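Local coordinates for protein 432aa long hypothetical deoxyribodipyrimidine photolyase (Sulfolobus tokodaii, PDB 2E0I) that probably repairs ultraviolet-damaged DNA by splitting cyclobutane pyrimidine dimers with light, and binds two flavin-adenine dinucleotide molecules, one a likely light-harvesting cofactor, at residues A[8-13]-A[94-99]; A[15-20]-A[122-127]; A[22-27]-A[156-161]. All blocks are in the same frame, centred on the assembly; numbering follows the deposited sequence.

Contact 1 of 3, residues A[8-13]-A[94-99]. With FAD (flavin-adenine dinucleotide), chain F.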
loop_
_atom_site.group_PDB
_atom_site.type_symbol
_atom_site.label_atom_id
_atom_site.label_comp_id
_atom_site.label_asym_id
_atom_site.label_seq_id
_atom_site.Cartn_x
_atom_site.Cartn_y
_atom_site.Cartn_z
ATOM N N ARG A 8 14.491 -1.399 -4.253
ATOM C CA ARG A 8 13.313 -2.217 -4.467
ATOM C C ARG A 8 12.054 -1.443 -4.152
ATOM O O ARG A 8 11.198 -1.272 -5.007
ATOM C CB ARG A 8 13.369 -3.465 -3.590
ATOM C CG ARG A 8 14.553 -4.364 -3.859
ATOM C CD ARG A 8 15.079 -4.856 -2.545
ATOM N NE ARG A 8 15.400 -6.266 -2.602
ATOM C CZ ARG A 8 15.449 -7.056 -1.538
ATOM N NH1 ARG A 8 15.195 -6.560 -0.330
ATOM N NH2 ARG A 8 15.745 -8.345 -1.685
ATOM N N ARG A 9 11.992 -0.940 -2.925
ATOM C CA ARG A 9 10.834 -0.239 -2.393
ATOM C C ARG A 9 11.302 0.987 -1.609
ATOM O O ARG A 9 10.519 1.591 -0.856
ATOM C CB ARG A 9 10.167 -1.186 -1.414
ATOM C CG ARG A 9 8.716 -1.360 -1.506
ATOM C CD ARG A 9 8.322 -2.450 -0.504
ATOM N NE ARG A 9 7.709 -1.717 0.547
ATOM C CZ ARG A 9 7.776 -1.827 1.858
ATOM N NH1 ARG A 9 7.065 -0.925 2.484
ATOM N NH2 ARG A 9 8.464 -2.733 2.541
ATOM N N ASP A 10 12.588 1.311 -1.747
ATOM C CA ASP A 10 13.242 2.431 -1.051
ATOM C C ASP A 10 13.770 3.417 -2.088
ATOM O O ASP A 10 14.951 3.765 -2.086
ATOM C CB ASP A 10 14.413 1.888 -0.222
ATOM C CG ASP A 10 15.278 0.859 -1.004
ATOM O OD1 ASP A 10 15.040 0.636 -2.213
ATOM O OD2 ASP A 10 16.205 0.261 -0.414
ATOM N N LEU A 11 12.881 3.884 -2.954
ATOM C CA LEU A 11 13.259 4.772 -4.048
ATOM C C LEU A 11 13.689 6.195 -3.689
ATOM O O LEU A 11 12.995 7.166 -4.013
ATOM C CB LEU A 11 12.118 4.804 -5.064
ATOM C CG LEU A 11 11.587 3.415 -5.436
ATOM C CD1 LEU A 11 10.689 3.520 -6.634
ATOM C CD2 LEU A 11 12.733 2.474 -5.742
ATOM N N ARG A 12 14.851 6.307 -3.041
ATOM C CA ARG A 12 15.394 7.597 -2.625
ATOM C C ARG A 12 16.858 7.415 -2.282
ATOM O O ARG A 12 17.310 6.283 -2.091
ATOM C CB ARG A 12 14.662 8.105 -1.384
ATOM C CG ARG A 12 14.803 7.179 -0.206
ATOM C CD ARG A 12 14.183 7.733 1.064
ATOM N NE ARG A 12 14.540 6.917 2.226
ATOM C CZ ARG A 12 13.993 5.742 2.518
ATOM N NH1 ARG A 12 13.048 5.239 1.733
ATOM N NH2 ARG A 12 14.405 5.062 3.584
ATOM N N LEU A 13 17.593 8.523 -2.194
ATOM C CA LEU A 13 19.011 8.477 -1.846
ATOM C C LEU A 13 19.242 9.032 -0.444
ATOM O O LEU A 13 20.320 8.879 0.117
ATOM C CB LEU A 13 19.829 9.277 -2.846
ATOM C CG LEU A 13 19.759 8.867 -4.314
ATOM C CD1 LEU A 13 20.802 9.668 -5.089
ATOM C CD2 LEU A 13 20.019 7.373 -4.459
ATOM N N TYR A 94 24.265 -5.025 -1.102
ATOM C CA TYR A 94 23.514 -4.457 0.010
ATOM C C TYR A 94 22.055 -4.241 -0.361
ATOM O O TYR A 94 21.744 -3.935 -1.507
ATOM C CB TYR A 94 24.110 -3.116 0.432
ATOM C CG TYR A 94 25.476 -3.175 1.079
ATOM C CD1 TYR A 94 26.605 -3.504 0.340
ATOM C CD2 TYR A 94 25.634 -2.889 2.434
ATOM C CE1 TYR A 94 27.856 -3.549 0.931
ATOM C CE2 TYR A 94 26.881 -2.930 3.037
ATOM C CZ TYR A 94 27.987 -3.263 2.281
ATOM O OH TYR A 94 29.221 -3.335 2.880
ATOM N N VAL A 95 21.162 -4.407 0.608
ATOM C CA VAL A 95 19.727 -4.188 0.399
ATOM C C VAL A 95 19.038 -3.929 1.722
ATOM O O VAL A 95 19.642 -4.008 2.787
ATOM C CB VAL A 95 19.006 -5.404 -0.234
ATOM C CG1 VAL A 95 19.704 -5.813 -1.508
ATOM C CG2 VAL A 95 18.945 -6.555 0.753
ATOM N N ASN A 96 17.757 -3.617 1.638
ATOM C CA ASN A 96 16.950 -3.387 2.819
ATOM C C ASN A 96 15.951 -4.536 2.830
ATOM O O ASN A 96 15.172 -4.696 1.897
ATOM C CB ASN A 96 16.224 -2.045 2.710
ATOM C CG ASN A 96 17.135 -0.871 2.981
ATOM O OD1 ASN A 96 17.082 0.137 2.288
ATOM N ND2 ASN A 96 17.964 -0.989 4.009
ATOM N N GLU A 97 15.995 -5.346 3.877
ATOM C CA GLU A 97 15.113 -6.495 4.001
ATOM C C GLU A 97 13.656 -6.070 3.980
ATOM O O GLU A 97 13.329 -4.951 4.364
ATOM C CB GLU A 97 15.386 -7.202 5.315
ATOM C CG GLU A 97 14.911 -6.392 6.500
ATOM C CD GLU A 97 15.090 -7.113 7.811
ATOM O OE1 GLU A 97 14.678 -6.551 8.855
ATOM O OE2 GLU A 97 15.641 -8.238 7.792
ATOM N N ASP A 98 12.783 -6.957 3.518
ATOM C CA ASP A 98 11.359 -6.669 3.506
ATOM C C ASP A 98 10.722 -7.755 4.369
ATOM O O ASP A 98 11.419 -8.603 4.905
ATOM C CB ASP A 98 10.779 -6.678 2.087
ATOM C CG ASP A 98 9.546 -5.771 1.943
ATOM O OD1 ASP A 98 8.774 -5.624 2.917
ATOM O OD2 ASP A 98 9.338 -5.212 0.843
ATOM N N TYR A 99 9.405 -7.748 4.482
ATOM C CA TYR A 99 8.741 -8.681 5.368
ATOM C C TYR A 99 7.633 -9.560 4.811
ATOM O O TYR A 99 6.793 -10.024 5.560
ATOM C CB TYR A 99 8.232 -7.881 6.569
ATOM C CG TYR A 99 9.331 -7.027 7.174
ATOM C CD1 TYR A 99 10.281 -7.584 8.029
ATOM C CD2 TYR A 99 9.490 -5.682 6.805
ATOM C CE1 TYR A 99 11.360 -6.843 8.494
ATOM C CE2 TYR A 99 10.570 -4.929 7.267
ATOM C CZ TYR A 99 11.506 -5.523 8.112
ATOM O OH TYR A 99 12.605 -4.819 8.570
HETATM P PA FAD F . 4.603 -7.530 -4.857
HETATM O O1A FAD F . 3.374 -7.149 -4.126
HETATM O O2A FAD F . 4.927 -7.118 -6.240
HETATM O O5B FAD F . 4.155 -9.043 -5.183
HETATM C C5B FAD F . 5.113 -9.999 -5.653
HETATM C C4B FAD F . 4.504 -11.399 -5.773
HETATM O O4B FAD F . 3.583 -11.583 -4.681
HETATM C C3B FAD F . 3.673 -11.544 -7.049
HETATM O O3B FAD F . 3.570 -12.928 -7.398
HETATM C C2B FAD F . 2.320 -11.012 -6.578
HETATM O O2B FAD F . 1.287 -11.536 -7.415
HETATM C C1B FAD F . 2.249 -11.693 -5.211
HETATM N N9A FAD F . 1.254 -11.045 -4.322
HETATM C C8A FAD F . 1.186 -9.745 -4.041
HETATM N N7A FAD F . 0.203 -9.517 -3.174
HETATM C C5A FAD F . -0.365 -10.685 -2.894
HETATM C C6A FAD F . -1.399 -11.084 -2.056
HETATM N N6A FAD F . -2.081 -10.185 -1.353
HETATM N N1A FAD F . -1.718 -12.385 -1.985
HETATM C C2A FAD F . -1.070 -13.286 -2.705
HETATM N N3A FAD F . -0.084 -12.938 -3.514
HETATM C C4A FAD F . 0.297 -11.659 -3.630
HETATM N N1 FAD F . 10.326 -4.219 -6.890
HETATM C C2 FAD F . 11.426 -4.645 -7.645
HETATM O O2 FAD F . 12.531 -4.751 -7.118
HETATM N N3 FAD F . 11.247 -4.997 -8.988
HETATM C C4 FAD F . 9.973 -4.933 -9.570
HETATM O O4 FAD F . 9.823 -5.237 -10.753
HETATM C C4X FAD F . 8.880 -4.527 -8.811
HETATM N N5 FAD F . 7.593 -4.526 -9.368
HETATM C C5X FAD F . 6.489 -4.139 -8.598
HETATM C C6 FAD F . 5.207 -4.228 -9.133
HETATM C C7 FAD F . 4.094 -3.937 -8.348
HETATM C C7M FAD F . 2.696 -4.048 -8.959
HETATM C C8 FAD F . 4.271 -3.549 -7.023
HETATM C C8M FAD F . 3.070 -3.223 -6.133
HETATM C C9 FAD F . 5.554 -3.453 -6.491
HETATM C C9A FAD F . 6.668 -3.745 -7.274
HETATM N N10 FAD F . 7.963 -3.705 -6.731
HETATM C C10 FAD F . 9.056 -4.165 -7.478
HETATM C "C1'" FAD F . 8.184 -3.257 -5.336
HETATM C "C2'" FAD F . 7.937 -4.362 -4.309
HETATM O "O2'" FAD F . 6.990 -3.906 -3.337
HETATM C "C3'" FAD F . 9.248 -4.768 -3.629
HETATM O "O3'" FAD F . 10.135 -5.331 -4.600
HETATM C "C4'" FAD F . 8.992 -5.790 -2.518
HETATM O "O4'" FAD F . 10.197 -5.977 -1.770
HETATM C "C5'" FAD F . 8.537 -7.130 -3.103
HETATM O "O5'" FAD F . 7.623 -7.799 -2.231
HETATM P P FAD F . 6.037 -7.585 -2.416
HETATM O O1P FAD F . 5.363 -8.578 -1.548
HETATM O O2P FAD F . 5.701 -6.154 -2.246
HETATM O O3P FAD F . 5.836 -8.033 -3.949
#

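Contact 2 of 3, residues A[15-20]-A[122-127]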
loop_
_atom_site.group_PDB
_atom_site.type_symbol
_atom_site.label_atom_id
_atom_site.label_comp_id
_atom_site.label_asym_id
_atom_site.label_seq_id
_atom_site.Cartn_x
_atom_site.Cartn_y
_atom_site.Cartn_z
ATOM N N ASP A 15 18.429 9.241 3.634
ATOM C CA ASP A 15 18.038 8.375 4.744
ATOM C C ASP A 15 17.631 6.982 4.299
ATOM O O ASP A 15 16.545 6.501 4.595
ATOM C CB ASP A 15 16.907 9.009 5.576
ATOM C CG ASP A 15 16.667 8.269 6.908
ATOM O OD1 ASP A 15 17.652 7.920 7.609
ATOM O OD2 ASP A 15 15.490 8.038 7.264
ATOM N N ASN A 16 18.523 6.333 3.572
ATOM C CA ASN A 16 18.275 4.981 3.118
ATOM C C ASN A 16 19.322 4.153 3.845
ATOM O O ASN A 16 20.502 4.187 3.496
ATOM C CB ASN A 16 18.458 4.889 1.607
ATOM C CG ASN A 16 18.138 3.513 1.071
ATOM O OD1 ASN A 16 17.479 3.381 0.040
ATOM N ND2 ASN A 16 18.614 2.476 1.760
ATOM N N THR A 17 18.874 3.419 4.863
ATOM C CA THR A 17 19.751 2.604 5.700
ATOM C C THR A 17 20.764 1.747 4.949
ATOM O O THR A 17 21.975 1.960 5.041
ATOM C CB THR A 17 18.930 1.693 6.626
ATOM O OG1 THR A 17 17.916 2.469 7.281
ATOM C CG2 THR A 17 19.834 1.065 7.683
ATOM N N GLY A 18 20.268 0.773 4.203
ATOM C CA GLY A 18 21.165 -0.092 3.475
ATOM C C GLY A 18 22.083 0.677 2.558
ATOM O O GLY A 18 23.274 0.383 2.462
ATOM N N LEU A 19 21.536 1.676 1.875
ATOM C CA LEU A 19 22.343 2.455 0.956
ATOM C C LEU A 19 23.445 3.173 1.718
ATOM O O LEU A 19 24.584 3.250 1.248
ATOM C CB LEU A 19 21.467 3.451 0.197
ATOM C CG LEU A 19 22.211 4.339 -0.804
ATOM C CD1 LEU A 19 22.965 3.473 -1.809
ATOM C CD2 LEU A 19 21.220 5.278 -1.490
ATOM N N ASN A 20 23.111 3.688 2.903
ATOM C CA ASN A 20 24.090 4.388 3.732
ATOM C C ASN A 20 25.253 3.475 4.067
ATOM O O ASN A 20 26.403 3.837 3.835
ATOM C CB ASN A 20 23.466 4.885 5.027
ATOM C CG ASN A 20 22.712 6.171 4.848
ATOM O OD1 ASN A 20 22.971 6.939 3.918
ATOM N ND2 ASN A 20 21.786 6.433 5.754
ATOM N N LYS A 122 24.474 -8.349 2.513
ATOM C CA LYS A 122 24.080 -7.597 3.696
ATOM C C LYS A 122 22.696 -6.945 3.577
ATOM O O LYS A 122 22.476 -6.103 2.708
ATOM C CB LYS A 122 25.167 -6.544 3.985
ATOM C CG LYS A 122 26.585 -7.098 3.764
ATOM C CD LYS A 122 27.698 -6.167 4.231
ATOM C CE LYS A 122 27.893 -6.232 5.738
ATOM N NZ LYS A 122 29.027 -5.375 6.191
ATOM N N ALA A 123 21.767 -7.344 4.448
ATOM C CA ALA A 123 20.413 -6.782 4.447
ATOM C C ALA A 123 20.229 -5.955 5.712
ATOM O O ALA A 123 20.726 -6.329 6.760
ATOM C CB ALA A 123 19.380 -7.882 4.386
ATOM N N TYR A 124 19.532 -4.826 5.610
ATOM C CA TYR A 124 19.327 -3.946 6.757
ATOM C C TYR A 124 17.866 -3.586 6.930
ATOM O O TYR A 124 17.092 -3.660 5.974
ATOM C CB TYR A 124 20.126 -2.651 6.582
ATOM C CG TYR A 124 21.615 -2.859 6.495
ATOM C CD1 TYR A 124 22.418 -2.849 7.642
ATOM C CD2 TYR A 124 22.223 -3.109 5.264
ATOM C CE1 TYR A 124 23.798 -3.089 7.555
ATOM C CE2 TYR A 124 23.590 -3.347 5.162
ATOM C CZ TYR A 124 24.375 -3.337 6.303
ATOM O OH TYR A 124 25.729 -3.568 6.178
ATOM N N GLU A 125 17.497 -3.200 8.152
ATOM C CA GLU A 125 16.132 -2.784 8.448
ATOM C C GLU A 125 16.014 -1.312 8.058
ATOM O O GLU A 125 16.886 -0.503 8.396
ATOM C CB GLU A 125 15.823 -2.955 9.939
ATOM C CG GLU A 125 15.561 -4.395 10.355
ATOM C CD GLU A 125 15.178 -4.552 11.831
ATOM O OE1 GLU A 125 14.165 -3.957 12.272
ATOM O OE2 GLU A 125 15.891 -5.286 12.553
ATOM N N ASP A 126 14.947 -0.963 7.341
ATOM C CA ASP A 126 14.746 0.417 6.915
ATOM C C ASP A 126 13.285 0.797 6.787
ATOM O O ASP A 126 12.904 1.901 7.131
ATOM C CB ASP A 126 15.461 0.660 5.577
ATOM C CG ASP A 126 15.276 2.093 5.044
ATOM O OD1 ASP A 126 14.363 2.317 4.219
ATOM O OD2 ASP A 126 16.045 2.996 5.446
ATOM N N TYR A 127 12.463 -0.120 6.301
ATOM C CA TYR A 127 11.052 0.164 6.097
ATOM C C TYR A 127 10.256 0.440 7.346
ATOM O O TYR A 127 9.293 1.189 7.298
ATOM C CB TYR A 127 10.387 -0.973 5.318
ATOM C CG TYR A 127 10.976 -1.169 3.950
ATOM C CD1 TYR A 127 11.308 -2.430 3.491
ATOM C CD2 TYR A 127 11.275 -0.080 3.144
ATOM C CE1 TYR A 127 11.942 -2.606 2.262
ATOM C CE2 TYR A 127 11.904 -0.235 1.916
ATOM C CZ TYR A 127 12.248 -1.498 1.475
ATOM O OH TYR A 127 12.962 -1.639 0.288
#

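Contact 3 of 3, residues A[22-27]-A[156-161]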
loop_
_atom_site.group_PDB
_atom_site.type_symbol
_atom_site.label_atom_id
_atom_site.label_comp_id
_atom_site.label_asym_id
_atom_site.label_seq_id
_atom_site.Cartn_x
_atom_site.Cartn_y
_atom_site.Cartn_z
ATOM N N ALA A 22 26.174 0.835 2.598
ATOM C CA ALA A 22 26.874 0.514 1.367
ATOM C C ALA A 22 27.872 1.609 1.007
ATOM O O ALA A 22 29.026 1.333 0.690
ATOM C CB ALA A 22 25.881 0.330 0.235
ATOM N N LEU A 23 27.419 2.855 1.063
ATOM C CA LEU A 23 28.263 3.994 0.716
ATOM C C LEU A 23 29.466 4.195 1.633
ATOM O O LEU A 23 30.535 4.622 1.192
ATOM C CB LEU A 23 27.415 5.271 0.684
ATOM C CG LEU A 23 26.489 5.397 -0.529
ATOM C CD1 LEU A 23 25.491 6.525 -0.306
ATOM C CD2 LEU A 23 27.322 5.629 -1.788
ATOM N N SER A 24 29.296 3.881 2.907
ATOM C CA SER A 24 30.373 4.065 3.854
ATOM C C SER A 24 31.296 2.855 3.965
ATOM O O SER A 24 32.462 3.000 4.341
ATOM C CB SER A 24 29.796 4.414 5.228
ATOM O OG SER A 24 29.078 3.323 5.769
ATOM N N GLU A 25 30.795 1.669 3.629
ATOM C CA GLU A 25 31.612 0.462 3.727
ATOM C C GLU A 25 32.381 0.071 2.465
ATOM O O GLU A 25 33.360 -0.655 2.563
ATOM C CB GLU A 25 30.760 -0.726 4.191
ATOM C CG GLU A 25 30.193 -0.588 5.600
ATOM C CD GLU A 25 29.436 -1.837 6.067
ATOM O OE1 GLU A 25 28.906 -1.839 7.208
ATOM O OE2 GLU A 25 29.370 -2.826 5.299
ATOM N N CYS A 26 31.950 0.522 1.288
ATOM C CA CYS A 26 32.668 0.175 0.055
ATOM C C CYS A 26 33.223 1.424 -0.614
ATOM O O CYS A 26 32.835 2.545 -0.278
ATOM C CB CYS A 26 31.765 -0.558 -0.955
ATOM S SG CYS A 26 30.553 -1.744 -0.274
ATOM N N ASP A 27 34.124 1.223 -1.568
ATOM C CA ASP A 27 34.728 2.335 -2.286
ATOM C C ASP A 27 33.778 2.877 -3.337
ATOM O O ASP A 27 33.543 4.085 -3.419
ATOM C CB ASP A 27 36.030 1.896 -2.954
ATOM C CG ASP A 27 37.056 1.399 -1.953
ATOM O OD1 ASP A 27 37.349 2.146 -0.988
ATOM O OD2 ASP A 27 37.565 0.267 -2.132
ATOM N N GLU A 156 19.398 10.313 8.233
ATOM C CA GLU A 156 20.796 10.624 7.997
ATOM C C GLU A 156 21.235 10.045 6.662
ATOM O O GLU A 156 20.637 9.093 6.158
ATOM C CB GLU A 156 21.668 10.079 9.110
ATOM C CG GLU A 156 21.979 8.626 8.984
ATOM C CD GLU A 156 22.571 8.078 10.258
ATOM O OE1 GLU A 156 22.965 6.891 10.253
ATOM O OE2 GLU A 156 22.633 8.831 11.267
ATOM N N THR A 157 22.277 10.629 6.088
ATOM C CA THR A 157 22.768 10.171 4.804
ATOM C C THR A 157 24.284 10.137 4.826
ATOM O O THR A 157 24.925 11.090 5.256
ATOM C CB THR A 157 22.298 11.110 3.660
ATOM O OG1 THR A 157 20.868 11.181 3.655
ATOM C CG2 THR A 157 22.777 10.599 2.303
ATOM N N MET A 158 24.854 9.031 4.371
ATOM C CA MET A 158 26.294 8.911 4.326
ATOM C C MET A 158 26.791 9.347 2.959
ATOM O O MET A 158 26.054 9.273 1.973
ATOM C CB MET A 158 26.705 7.466 4.599
ATOM C CG MET A 158 27.256 7.232 6.014
ATOM S SD MET A 158 26.138 7.730 7.361
ATOM C CE MET A 158 26.782 9.414 7.773
ATOM N N GLU A 159 28.027 9.832 2.912
ATOM C CA GLU A 159 28.635 10.252 1.656
ATOM C C GLU A 159 29.415 9.040 1.133
ATOM O O GLU A 159 29.878 8.216 1.920
ATOM C CB GLU A 159 29.556 11.469 1.883
ATOM C CG GLU A 159 28.800 12.811 2.071
ATOM C CD GLU A 159 29.715 14.001 2.441
ATOM O OE1 GLU A 159 29.227 15.165 2.487
ATOM O OE2 GLU A 159 30.921 13.769 2.695
ATOM N N GLY A 160 29.522 8.915 -0.187
ATOM C CA GLY A 160 30.236 7.795 -0.784
ATOM C C GLY A 160 30.473 8.029 -2.267
ATOM O O GLY A 160 30.548 9.177 -2.712
ATOM N N SER A 161 30.599 6.958 -3.043
ATOM C CA SER A 161 30.821 7.103 -4.478
ATOM C C SER A 161 29.950 6.173 -5.296
ATOM O O SER A 161 29.973 4.959 -5.110
ATOM C CB SER A 161 32.289 6.845 -4.839
ATOM O OG SER A 161 33.091 7.984 -4.589
#

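Contact 1 of 3, residues A[8-13]-A[94-99]
Arg9 and Asp98 form a salt bridge beside the bound FAD. Arg9 NH2 lies 2.9 Å from Asp98 OD1. Arg9 NH2 also donates a hydrogen bond to Asp98 OD2 at 3.1 Å. The donor sits above the carboxylate plane, and the guanidinium and carboxylate planes are 24° apart. Both carboxylate oxygens have another donor. Asp98 OD1 accepts the backbone Tyr99 N at 2.7 Å on its anti side. Asp98 OD2 accepts FAD O4', a hydroxyl of the ribityl chain, at 2.9 Å. The carboxylate carbon CG is anti to the backbone N (chi1 -153°), which carries the group across to Arg9 and the cofactor.

The site lies at the C-terminal ends of two adjacent strands, 2-7 and 92-96, in the parallel sheet of the N-terminal alpha/beta domain. Loops at this end of such sheets commonly bind cofactors, and here they hold the FAD that is probably the antenna. Arg9 NE donates to the carbonyl of Lys221, and its cationic group packs on the ring of Tyr127. A leucine in place of Arg9 would probably leave the Asp98 carboxylate without its charged mate, and so less firmly set to receive the FAD hydroxyl.

Arg8 turns toward Val95 and Asn96. Val95 CB lies over one face of its guanidinium, 4.0 Å above the plane. Asn96 O is at the edge, in plane, 2.9 Å from Arg8 NH1. The charge is met by Asp107, which forms a salt bridge with NH2. The backbone Arg8 N donates to Asp10 OD1 at 2.9 Å.

Contact 2 of 3, residues A[15-20]-A[122-127]
Thr17 and Asp126 make the tight, buried part of this contact. Asp126 OD2 accepts two hydrogen bonds from Thr17. Thr17 N donates to Asp126 OD2 at 2.9 Å in a nearly straight bond (167°), coming from above the carboxylate plane. Thr17 OG1 donates to the anti lone pair of Asp126 OD2 at 2.7 Å. With OG1 beside its own backbone N (chi1 -49°), the two Thr17 donors lie close enough together to share one oxygen. Thr17 is the first helical residue and Asn16 holds the N-cap position, so the carboxylate sits at the helix start. The helix dipole would probably stabilise its negative charge. Arg228 adds a salt bridge to OD2, and Arg12 adds one to OD1.

The other side is looser and more open to solvent. Tyr124 is partly exposed and makes only van der Waals contacts here. Tyr124 CD2 lies 3.7 Å from Gly18 CA, and Tyr124 CB lies 3.9 Å from Thr17 CG2. The side chain of Glu125, also partly exposed, starts out away from the helix.

The contact thus packs the first turn of helix 17-25 against the end of the edge strand 120-124. Strand 92-96 lies next to that strand, where Asn96 touches both Thr17 and Asp126.

Contact 3 of 3, residues A[22-27]-A[156-161]
Leu23 packs its side chain against the extended backbone of residues 158-161. The helix it belongs to, 17-25, is the helical arm of a beta-alpha-beta crossover. This crossover links the neighbouring parallel strands 2-7 and 28-35 of the alpha/beta domain. The loop 156-161 runs past the last turn of that helix.

From CB outward, Leu23 meets main-chain atoms. Leu23 CB lies 4.0 Å from Glu159 O and 4.1 Å from Gly160 CA. At CG the chain forks. Leu23 CD1 touches Met158 O at 3.6 Å. Leu23 CD2 meets the next residues along, 3.8 Å from both Gly160 CA and Ser161 N. The fork thus spans the backbone from Met158 O to Ser161 N. Glycine has no side chain to hold the loop off, and the CA atoms of Leu23 and Gly160 are 4.5 Å apart.

No hydrogen bond joins the two segments, and most of the touching residues are at the surface. Ser24 CB rests on Met158 CG at 3.9 Å. Polar ties lie next to the contact. Asn20, one turn earlier in the helix, bonds Met158 N and Glu156 O through its side-chain amide. Beyond the helix, Cys26 forms a disulfide with Cys3, and Ser161 pairs through its backbone with Val29. At the far end of the contact, Ser161 CB touches the carbonyl oxygen Asp27 O at 3.3 Å.

Overall arrangement
From the N terminus the chain passes strand 2-7, the loop 8-13, and then helix 17-25. Segments 8-13, 15-20 and 22-27 each meet a partner much later in the chain. Contact 1 closes first, when strand 92-96 ends beside that loop. Contact 2 closes when strand 120-124 ends at the helix start. Contact 3 closes last, when loop 156-161 reaches the helix end. The three loops cross and none is nested, since partners close in the order they opened. Contacts 1 and 2 share the sheet, with a probable hydrogen bond from Glu97 N to Tyr124 O. Contacts 2 and 3 are joined by Lys122-Glu25. Contact 1 joins the loops after strands 2-7 and 92-96, while contacts 2 and 3 hold strand 120-124 and loop 156-161 to helix 17-25.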